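Local structure of actin-related protein 8 (Homo sapiens, 4FO0) at residues H42-R47 / L174-V179; L322-S327 / E353-P358; T496-Y501 / R534-V539. The protein binds ATP with low basal ATPase activity and is a proposed core subunit of the chromatin-remodelling INO80 complex, needed to recruit INO80 to damaged DNA. All blocks are in the same frame, centred on the assembly; numbering follows the deposited sequence.

Contact 1. Residues H42-R47 / L174-V179; sequences HVIARR and LADIEV
With CG anti to its carbonyl carbon (chi1 -78°) and the chain extended from CG to NE, Arg46 reaches from the strand to Asp176 on the helix. It grips the carboxylate side-on: NE lies 2.7 Å and NH2 3.0 Å from the same Asp176 oxygen, OD1. That oxygen sits in the guanidinium plane, but the two flat groups are turned 34° apart, NE meeting OD1 on the syn side and NH2 nearly along the C-O direction. An arginine suits the place because two neighbouring N-H groups close on one oxygen in a salt bridge. Ile44 packs beneath it: CD1 covers one guanidinium face near the rim and touches Val179 CG1 at 3.8 Å, while CG2 rests on Asp176 CB. At the other end, the edge of the His42 ring meets Ile177 through CE1 and CD1, 3.5 Å apart, and its NE2 is hydrogen-bonded to Trp181. Strand 38-47 runs between strands 134-136 and 149-152 in a sheet that probably corresponds to actin subdomain 1; segment 174-179 of helix 170-187 runs at 112° to strand residues 44-47, with helix 211-225 against Leu174, Ile177 and Glu178.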
loop_
_atom_site.group_PDB
_atom_site.type_symbol
_atom_site.label_atom_id
_atom_site.label_comp_id
_atom_site.label_asym_id
_atom_site.label_seq_id
_atom_site.Cartn_x
_atom_site.Cartn_y
_atom_site.Cartn_z
ATOM N N HIS A 42 -0.114 -6.161 -8.726
ATOM C CA HIS A 42 -1.465 -6.055 -9.232
ATOM C C HIS A 42 -1.468 -5.248 -10.527
ATOM O O HIS A 42 -1.887 -4.080 -10.563
ATOM C CB HIS A 42 -2.318 -5.395 -8.168
ATOM C CG HIS A 42 -3.773 -5.517 -8.422
ATOM N ND1 HIS A 42 -4.542 -4.456 -8.842
ATOM C CD2 HIS A 42 -4.601 -6.581 -8.344
ATOM C CE1 HIS A 42 -5.787 -4.862 -9.001
ATOM N NE2 HIS A 42 -5.849 -6.146 -8.696
ATOM N N VAL A 43 -0.975 -5.880 -11.586
ATOM C CA VAL A 43 -0.666 -5.200 -12.839
ATOM C C VAL A 43 -0.816 -6.166 -14.011
ATOM O O VAL A 43 -0.704 -7.386 -13.845
ATOM C CB VAL A 43 0.778 -4.671 -12.828
ATOM C CG1 VAL A 43 1.753 -5.833 -12.662
ATOM C CG2 VAL A 43 1.090 -3.856 -14.111
ATOM N N ILE A 44 -1.076 -5.621 -15.194
ATOM C CA ILE A 44 -1.276 -6.449 -16.371
ATOM C C ILE A 44 -0.701 -5.770 -17.612
ATOM O O ILE A 44 -0.841 -4.559 -17.805
ATOM C CB ILE A 44 -2.775 -6.789 -16.602
ATOM C CG1 ILE A 44 -2.942 -7.588 -17.891
ATOM C CG2 ILE A 44 -3.608 -5.539 -16.711
ATOM C CD1 ILE A 44 -4.322 -8.147 -18.091
ATOM N N ALA A 45 -0.028 -6.556 -18.439
ATOM C CA ALA A 45 0.450 -6.067 -19.728
ATOM C C ALA A 45 -0.436 -6.622 -20.834
ATOM O O ALA A 45 -0.688 -7.826 -20.903
ATOM C CB ALA A 45 1.899 -6.469 -19.957
ATOM N N ARG A 46 -0.914 -5.736 -21.692
ATOM C CA ARG A 46 -1.783 -6.135 -22.772
ATOM C C ARG A 46 -1.102 -5.822 -24.080
ATOM O O ARG A 46 -0.559 -4.721 -24.251
ATOM C CB ARG A 46 -3.112 -5.406 -22.677
ATOM C CG ARG A 46 -4.041 -5.986 -21.635
ATOM C CD ARG A 46 -5.457 -5.553 -21.904
ATOM N NE ARG A 46 -6.423 -6.165 -20.990
ATOM C CZ ARG A 46 -6.882 -7.406 -21.091
ATOM N NH1 ARG A 46 -6.444 -8.206 -22.057
ATOM N NH2 ARG A 46 -7.769 -7.849 -20.213
ATOM N N ARG A 47 -1.125 -6.792 -24.995
ATOM C CA ARG A 47 -0.495 -6.621 -26.299
ATOM C C ARG A 47 -1.251 -5.609 -27.131
ATOM O O ARG A 47 -2.416 -5.325 -26.871
ATOM C CB ARG A 47 -0.398 -7.944 -27.059
ATOM C CG ARG A 47 0.549 -7.877 -28.255
ATOM C CD ARG A 47 0.625 -9.195 -29.006
ATOM N NE ARG A 47 1.935 -9.829 -28.895
ATOM C CZ ARG A 47 2.987 -9.510 -29.643
ATOM N NH1 ARG A 47 2.889 -8.555 -30.558
ATOM N NH2 ARG A 47 4.144 -10.138 -29.469
ATOM N N LEU A 174 -12.386 -3.447 -15.121
ATOM C CA LEU A 174 -13.006 -4.645 -14.583
ATOM C C LEU A 174 -12.518 -5.890 -15.316
ATOM O O LEU A 174 -12.321 -6.937 -14.711
ATOM C CB LEU A 174 -14.528 -4.531 -14.635
ATOM C CG LEU A 174 -15.102 -3.641 -13.534
ATOM C CD1 LEU A 174 -16.541 -3.320 -13.821
ATOM C CD2 LEU A 174 -14.989 -4.350 -12.211
ATOM N N ALA A 175 -12.301 -5.776 -16.617
ATOM C CA ALA A 175 -11.838 -6.921 -17.375
ATOM C C ALA A 175 -10.409 -7.267 -16.976
ATOM O O ALA A 175 -10.035 -8.448 -16.898
ATOM C CB ALA A 175 -11.929 -6.644 -18.847
ATOM N N ASP A 176 -9.625 -6.227 -16.704
ATOM C CA ASP A 176 -8.251 -6.392 -16.250
ATOM C C ASP A 176 -8.200 -7.014 -14.859
ATOM O O ASP A 176 -7.384 -7.899 -14.605
ATOM C CB ASP A 176 -7.504 -5.056 -16.280
ATOM C CG ASP A 176 -7.255 -4.548 -17.711
ATOM O OD1 ASP A 176 -7.500 -5.324 -18.663
ATOM O OD2 ASP A 176 -6.810 -3.381 -17.887
ATOM N N ILE A 177 -9.073 -6.563 -13.963
ATOM C CA ILE A 177 -9.174 -7.171 -12.642
ATOM C C ILE A 177 -9.468 -8.645 -12.780
ATOM O O ILE A 177 -8.793 -9.476 -12.181
ATOM C CB ILE A 177 -10.287 -6.549 -11.795
ATOM C CG1 ILE A 177 -9.989 -5.073 -11.566
ATOM C CG2 ILE A 177 -10.419 -7.279 -10.444
ATOM C CD1 ILE A 177 -8.636 -4.865 -11.040
ATOM N N GLU A 178 -10.470 -8.969 -13.588
ATOM C CA GLU A 178 -10.878 -10.352 -13.731
ATOM C C GLU A 178 -9.747 -11.207 -14.274
ATOM O O GLU A 178 -9.475 -12.290 -13.766
ATOM C CB GLU A 178 -12.101 -10.483 -14.621
ATOM C CG GLU A 178 -12.396 -11.931 -14.964
ATOM C CD GLU A 178 -13.793 -12.143 -15.507
ATOM O OE1 GLU A 178 -14.466 -11.137 -15.833
ATOM O OE2 GLU A 178 -14.219 -13.318 -15.602
ATOM N N VAL A 179 -9.082 -10.721 -15.307
ATOM C CA VAL A 179 -7.949 -11.452 -15.840
ATOM C C VAL A 179 -6.851 -11.629 -14.783
ATOM O O VAL A 179 -6.326 -12.730 -14.601
ATOM C CB VAL A 179 -7.391 -10.789 -17.101
ATOM C CG1 VAL A 179 -6.093 -11.461 -17.537
ATOM C CG2 VAL A 179 -8.423 -10.855 -18.210
#

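Contact 2. Residues L322-S327 / E353-P358; sequences LDQDIS and EKLQAP
Leu322 and Leu355 meet where the loop comes nearest to the helix, and with Pro358 they form the tight part of the contact. Leu355 places CG anti to its backbone N (chi1 173°), which sends CD1 onto the backbone of Leu322, 3.6 Å from that residue's CA, and brings CD2 to 3.7 Å from Gln324 OE1. A branched leucine suits this site because its two methyls meet different residues. Leu322 in turn sets CD2 against Pro358 CB, 3.6 Å away, the two side chains sliding past each other in opposite directions; a leucine fits this buried place between Pro358 and helix 516-527, where it touches Ala516 and Phe519.

The other side is looser. Ile326 comes no closer than CG2 to Lys354 NZ, at 4.3 Å, and the lysine amine is engaged by His332 and a bound glycerol. Here the loop folds on itself, in a type I turn from Asp323 to Ile326 and an Asx turn in which Asp323 OD1 accepts from Asp325 N at 2.8 Å, approached from above the carboxylate plane. Gln324 NE2 is held weakly by the carbonyl of Ile86. Both segments probably belong to the lobe equivalent to actin subdomains 3 and 4. No hydrogen bond joins them directly, so shape and apolar burial, not directed bonds, hold loop to helix.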
loop_
_atom_site.group_PDB
_atom_site.type_symbol
_atom_site.label_atom_id
_atom_site.label_comp_id
_atom_site.label_asym_id
_atom_site.label_seq_id
_atom_site.Cartn_x
_atom_site.Cartn_y
_atom_site.Cartn_z
ATOM N N LEU A 322 13.428 5.610 10.588
ATOM C CA LEU A 322 12.899 6.685 11.438
ATOM C C LEU A 322 13.570 6.680 12.815
ATOM O O LEU A 322 12.911 6.798 13.850
ATOM C CB LEU A 322 11.387 6.571 11.588
ATOM C CG LEU A 322 10.566 6.898 10.347
ATOM C CD1 LEU A 322 9.138 6.384 10.500
ATOM C CD2 LEU A 322 10.570 8.389 10.102
ATOM N N ASP A 323 14.890 6.545 12.813
ATOM C CA ASP A 323 15.655 6.452 14.046
ATOM C C ASP A 323 16.572 7.683 14.232
ATOM O O ASP A 323 17.548 7.846 13.497
ATOM C CB ASP A 323 16.465 5.152 13.995
ATOM C CG ASP A 323 17.292 4.911 15.244
ATOM O OD1 ASP A 323 17.352 5.810 16.115
ATOM O OD2 ASP A 323 17.899 3.816 15.339
ATOM N N GLN A 324 16.262 8.550 15.199
ATOM C CA GLN A 324 17.087 9.746 15.443
ATOM C C GLN A 324 18.555 9.413 15.638
ATOM O O GLN A 324 19.439 10.197 15.281
ATOM C CB GLN A 324 16.628 10.508 16.684
ATOM C CG GLN A 324 15.465 11.422 16.462
ATOM C CD GLN A 324 15.780 12.573 15.523
ATOM O OE1 GLN A 324 15.172 12.694 14.455
ATOM N NE2 GLN A 324 16.704 13.445 15.931
ATOM N N ASP A 325 18.811 8.249 16.212
ATOM C CA ASP A 325 20.148 7.912 16.677
ATOM C C ASP A 325 21.097 7.445 15.583
ATOM O O ASP A 325 22.310 7.379 15.797
ATOM C CB ASP A 325 20.065 6.912 17.830
ATOM C CG ASP A 325 19.276 7.460 19.011
ATOM O OD1 ASP A 325 19.361 8.681 19.278
ATOM O OD2 ASP A 325 18.556 6.677 19.660
ATOM N N ILE A 326 20.546 7.136 14.412
ATOM C CA ILE A 326 21.352 6.848 13.233
ATOM C C ILE A 326 21.630 8.171 12.536
ATOM O O ILE A 326 20.726 8.787 11.969
ATOM C CB ILE A 326 20.606 5.923 12.242
ATOM C CG1 ILE A 326 20.278 4.581 12.879
ATOM C CG2 ILE A 326 21.425 5.684 10.990
ATOM C CD1 ILE A 326 19.556 3.646 11.922
ATOM N N SER A 327 22.876 8.618 12.571
ATOM C CA SER A 327 23.184 9.943 12.052
ATOM C C SER A 327 24.557 9.972 11.424
ATOM O O SER A 327 25.302 8.997 11.500
ATOM C CB SER A 327 23.123 10.972 13.183
ATOM O OG SER A 327 24.135 10.724 14.150
ATOM N N GLU A 353 19.087 12.301 4.280
ATOM C CA GLU A 353 18.112 11.804 3.327
ATOM C C GLU A 353 17.439 10.486 3.801
ATOM O O GLU A 353 16.243 10.283 3.605
ATOM C CB GLU A 353 18.781 11.644 1.969
ATOM C CG GLU A 353 20.277 11.413 2.070
ATOM C CD GLU A 353 21.097 12.693 2.119
ATOM O OE1 GLU A 353 22.106 12.711 2.850
ATOM O OE2 GLU A 353 20.758 13.670 1.409
ATOM N N LYS A 354 18.192 9.610 4.451
ATOM C CA LYS A 354 17.626 8.343 4.918
ATOM C C LYS A 354 16.525 8.528 5.941
ATOM O O LYS A 354 15.684 7.646 6.100
ATOM C CB LYS A 354 18.704 7.425 5.501
ATOM C CG LYS A 354 19.720 6.929 4.488
ATOM C CD LYS A 354 20.743 6.045 5.154
ATOM C CE LYS A 354 21.668 6.849 6.037
ATOM N NZ LYS A 354 22.522 5.914 6.800
ATOM N N LEU A 355 16.550 9.661 6.643
ATOM C CA LEU A 355 15.553 9.974 7.670
ATOM C C LEU A 355 14.539 11.019 7.203
ATOM O O LEU A 355 13.372 10.938 7.524
ATOM C CB LEU A 355 16.233 10.453 8.948
ATOM C CG LEU A 355 15.336 10.979 10.073
ATOM C CD1 LEU A 355 14.492 9.867 10.707
ATOM C CD2 LEU A 355 16.216 11.617 11.112
ATOM N N GLN A 356 14.997 11.992 6.430
ATOM C CA GLN A 356 14.111 12.994 5.869
ATOM C C GLN A 356 12.951 12.390 5.080
ATOM O O GLN A 356 11.792 12.751 5.294
ATOM C CB GLN A 356 14.898 13.947 4.976
ATOM C CG GLN A 356 15.912 14.788 5.727
ATOM C CD GLN A 356 16.833 15.526 4.784
ATOM O OE1 GLN A 356 17.489 14.916 3.942
ATOM N NE2 GLN A 356 16.863 16.840 4.892
ATOM N N ALA A 357 13.263 11.474 4.167
ATOM C CA ALA A 357 12.267 10.959 3.237
ATOM C C ALA A 357 11.057 10.295 3.919
ATOM O O ALA A 357 9.916 10.608 3.601
ATOM C CB ALA A 357 12.921 10.013 2.257
ATOM N N PRO A 358 11.306 9.360 4.844
ATOM C CA PRO A 358 10.207 8.695 5.559
ATOM C C PRO A 358 9.390 9.695 6.360
ATOM O O PRO A 358 8.186 9.518 6.522
ATOM C CB PRO A 358 10.926 7.746 6.529
ATOM C CG PRO A 358 12.287 7.578 5.963
ATOM C CD PRO A 358 12.629 8.814 5.188
#

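Contact 3. Residues T496-Y501 / R534-V539; sequences TKKKMY and RIIENV
Apolar packing carries most of this contact, and Ile536 is its centre. Its CD1 lies 3.5 Å from Tyr501 CB and beside the carbonyl oxygen of Lys498, while CG1 passes 4.2 Å from Lys498 CG, the two side chains running past each other in opposite directions. Ile536 is the first residue to leave helical backbone angles after helix 530-535, and a long aliphatic chain suits it because the turn of the chain aims it at the flank of helix 494-502. Cut back to an alanine, this position would probably leave a gap against Tyr501 CB and the aliphatic part of Lys498. Nearer the surface, Lys498 sets CD 3.7 Å from Ile535 CG2, the two side chains crossing at about a right angle; beyond CD the chain bends at chi3 (-63°). The hydrocarbon of a lysine can pack in this way while its amine keeps a long, weak ion pair with Asp495.

The fold explains why these parts adjoin. Helix 494-502 runs directly into strand 503-507, and helices 516-527 and 530-535 then lead to the parallel neighbour, strand 540-542, a beta-alpha-beta crossover in the actin fold. The contact thus joins the entrance of the first strand to the approach of the second.

Backbone oxygens meet methyl groups as well. Both methyls of Val539 lie against the carbonyl oxygen of Tyr501, CG1 at 3.5 Å from Tyr501 O. The short, beta-branched valine suits a place between this carbonyl and helix 516-527, where it touches Ile524 and Leu525.

Aromatic packing lies on the far part of Tyr501. With CG anti to its carbonyl carbon (chi1 -69°), the ring leads away from segment 534-539 to meet Phe532, the planes about 35° apart, and to touch Leu485 and Ile488 of helix 480-489.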
loop_
_atom_site.group_PDB
_atom_site.type_symbol
_atom_site.label_atom_id
_atom_site.label_comp_id
_atom_site.label_asym_id
_atom_site.label_seq_id
_atom_site.Cartn_x
_atom_site.Cartn_y
_atom_site.Cartn_z
ATOM N N THR A 496 -14.675 6.034 24.245
ATOM C CA THR A 496 -14.153 5.598 22.966
ATOM C C THR A 496 -12.762 6.200 22.781
ATOM O O THR A 496 -11.790 5.463 22.577
ATOM C CB THR A 496 -15.061 6.022 21.800
ATOM O OG1 THR A 496 -16.306 5.320 21.876
ATOM C CG2 THR A 496 -14.405 5.695 20.476
ATOM N N LYS A 497 -12.657 7.528 22.880
ATOM C CA LYS A 497 -11.372 8.196 22.684
ATOM C C LYS A 497 -10.287 7.638 23.590
ATOM O O LYS A 497 -9.159 7.421 23.156
ATOM C CB LYS A 497 -11.478 9.700 22.886
ATOM C CG LYS A 497 -12.346 10.390 21.876
ATOM C CD LYS A 497 -12.364 11.889 22.128
ATOM C CE LYS A 497 -13.445 12.558 21.307
ATOM N NZ LYS A 497 -13.182 14.004 21.103
ATOM N N LYS A 498 -10.610 7.416 24.856
ATOM C CA LYS A 498 -9.622 6.828 25.740
ATOM C C LYS A 498 -9.095 5.560 25.083
ATOM O O LYS A 498 -7.881 5.353 24.981
ATOM C CB LYS A 498 -10.210 6.523 27.120
ATOM C CG LYS A 498 -10.084 7.666 28.116
ATOM C CD LYS A 498 -10.328 7.193 29.553
ATOM C CE LYS A 498 -11.753 6.673 29.746
ATOM N NZ LYS A 498 -11.977 6.071 31.099
ATOM N N LYS A 499 -10.016 4.724 24.614
ATOM C CA LYS A 499 -9.648 3.454 24.000
ATOM C C LYS A 499 -8.784 3.637 22.758
ATOM O O LYS A 499 -7.811 2.914 22.567
ATOM C CB LYS A 499 -10.895 2.630 23.685
ATOM C CG LYS A 499 -11.661 2.202 24.938
ATOM C CD LYS A 499 -12.622 1.048 24.679
ATOM C CE LYS A 499 -13.838 1.482 23.868
ATOM N NZ LYS A 499 -14.655 0.305 23.437
ATOM N N MET A 500 -9.135 4.622 21.932
ATOM C CA MET A 500 -8.411 4.904 20.694
ATOM C C MET A 500 -6.997 5.442 20.906
ATOM O O MET A 500 -6.054 4.945 20.287
ATOM C CB MET A 500 -9.201 5.870 19.810
ATOM C CG MET A 500 -10.595 5.370 19.425
ATOM S SD MET A 500 -10.588 3.659 18.859
ATOM C CE MET A 500 -12.330 3.301 18.699
ATOM N N TYR A 501 -6.841 6.457 21.758
ATOM C CA TYR A 501 -5.506 6.990 22.044
ATOM C C TYR A 501 -4.639 5.886 22.605
ATOM O O TYR A 501 -3.456 5.805 22.293
ATOM C CB TYR A 501 -5.522 8.143 23.052
ATOM C CG TYR A 501 -6.145 9.426 22.566
ATOM C CD1 TYR A 501 -5.506 10.230 21.635
ATOM C CD2 TYR A 501 -7.373 9.847 23.057
ATOM C CE1 TYR A 501 -6.086 11.419 21.186
ATOM C CE2 TYR A 501 -7.961 11.024 22.622
ATOM C CZ TYR A 501 -7.314 11.809 21.687
ATOM O OH TYR A 501 -7.911 12.977 21.261
ATOM N N ARG A 534 -3.047 12.597 30.262
ATOM C CA ARG A 534 -3.035 12.344 31.698
ATOM C C ARG A 534 -3.976 11.203 32.063
ATOM O O ARG A 534 -3.549 10.165 32.576
ATOM C CB ARG A 534 -3.395 13.617 32.466
ATOM C CG ARG A 534 -2.236 14.606 32.531
ATOM C CD ARG A 534 -2.581 15.856 33.327
ATOM N NE ARG A 534 -2.978 16.959 32.458
ATOM C CZ ARG A 534 -4.225 17.402 32.329
ATOM N NH1 ARG A 534 -5.208 16.843 33.033
ATOM N NH2 ARG A 534 -4.485 18.412 31.501
ATOM N N ILE A 535 -5.258 11.398 31.783
ATOM C CA ILE A 535 -6.253 10.350 31.977
ATOM C C ILE A 535 -5.787 8.959 31.530
ATOM O O ILE A 535 -6.257 7.954 32.051
ATOM C CB ILE A 535 -7.532 10.679 31.201
ATOM C CG1 ILE A 535 -7.912 12.148 31.407
ATOM C CG2 ILE A 535 -8.650 9.729 31.601
ATOM C CD1 ILE A 535 -8.779 12.721 30.294
ATOM N N ILE A 536 -4.824 8.881 30.618
ATOM C CA ILE A 536 -4.539 7.606 29.954
ATOM C C ILE A 536 -3.191 7.002 30.340
ATOM O O ILE A 536 -2.170 7.683 30.315
ATOM C CB ILE A 536 -4.601 7.738 28.425
ATOM C CG1 ILE A 536 -5.923 7.191 27.905
ATOM C CG2 ILE A 536 -3.447 6.994 27.780
ATOM C CD1 ILE A 536 -6.041 7.243 26.402
ATOM N N GLU A 537 -3.204 5.728 30.722
ATOM C CA GLU A 537 -2.028 5.095 31.314
ATOM C C GLU A 537 -0.823 4.984 30.387
ATOM O O GLU A 537 0.300 5.273 30.790
ATOM C CB GLU A 537 -2.383 3.706 31.846
ATOM C CG GLU A 537 -3.719 3.174 31.362
ATOM C CD GLU A 537 -3.730 1.665 31.234
ATOM O OE1 GLU A 537 -3.155 0.989 32.113
ATOM O OE2 GLU A 537 -4.311 1.152 30.254
ATOM N N ASN A 538 -1.050 4.574 29.145
ATOM C CA ASN A 538 -0.081 4.820 28.084
ATOM C C ASN A 538 -0.691 4.841 26.689
ATOM O O ASN A 538 -1.728 4.232 26.446
ATOM C CB ASN A 538 1.053 3.798 28.149
ATOM C CG ASN A 538 0.552 2.387 28.362
ATOM O OD1 ASN A 538 0.039 1.755 27.441
ATOM N ND2 ASN A 538 0.702 1.883 29.578
ATOM N N VAL A 539 -0.019 5.521 25.768
ATOM C CA VAL A 539 -0.363 5.443 24.364
ATOM C C VAL A 539 0.410 4.269 23.793
ATOM O O VAL A 539 1.628 4.204 23.916
ATOM C CB VAL A 539 0.030 6.734 23.629
ATOM C CG1 VAL A 539 0.002 6.531 22.121
ATOM C CG2 VAL A 539 -0.887 7.871 24.041
#

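In the fold
From the N terminus the three contacts follow in series: each closes its loop before the next opens, so none nests or crosses. Contact 1 closes a long loop of 126 intervening residues, bringing helix 170-187 back to strand 38-47 of the first sheet. Contact 2 spans 25 residues, returning helix 353-359 to the loop after helix 306-319 once strands 330-336 and 343-350 have passed. Contact 3 closes over 32 residues within the six-stranded sheet region, around strands 503-507 and 540-542. Contact 1 lies across the chain's centre from both others, its centre about 38 Å from that of contact 2 and about 45 Å from that of contact 3.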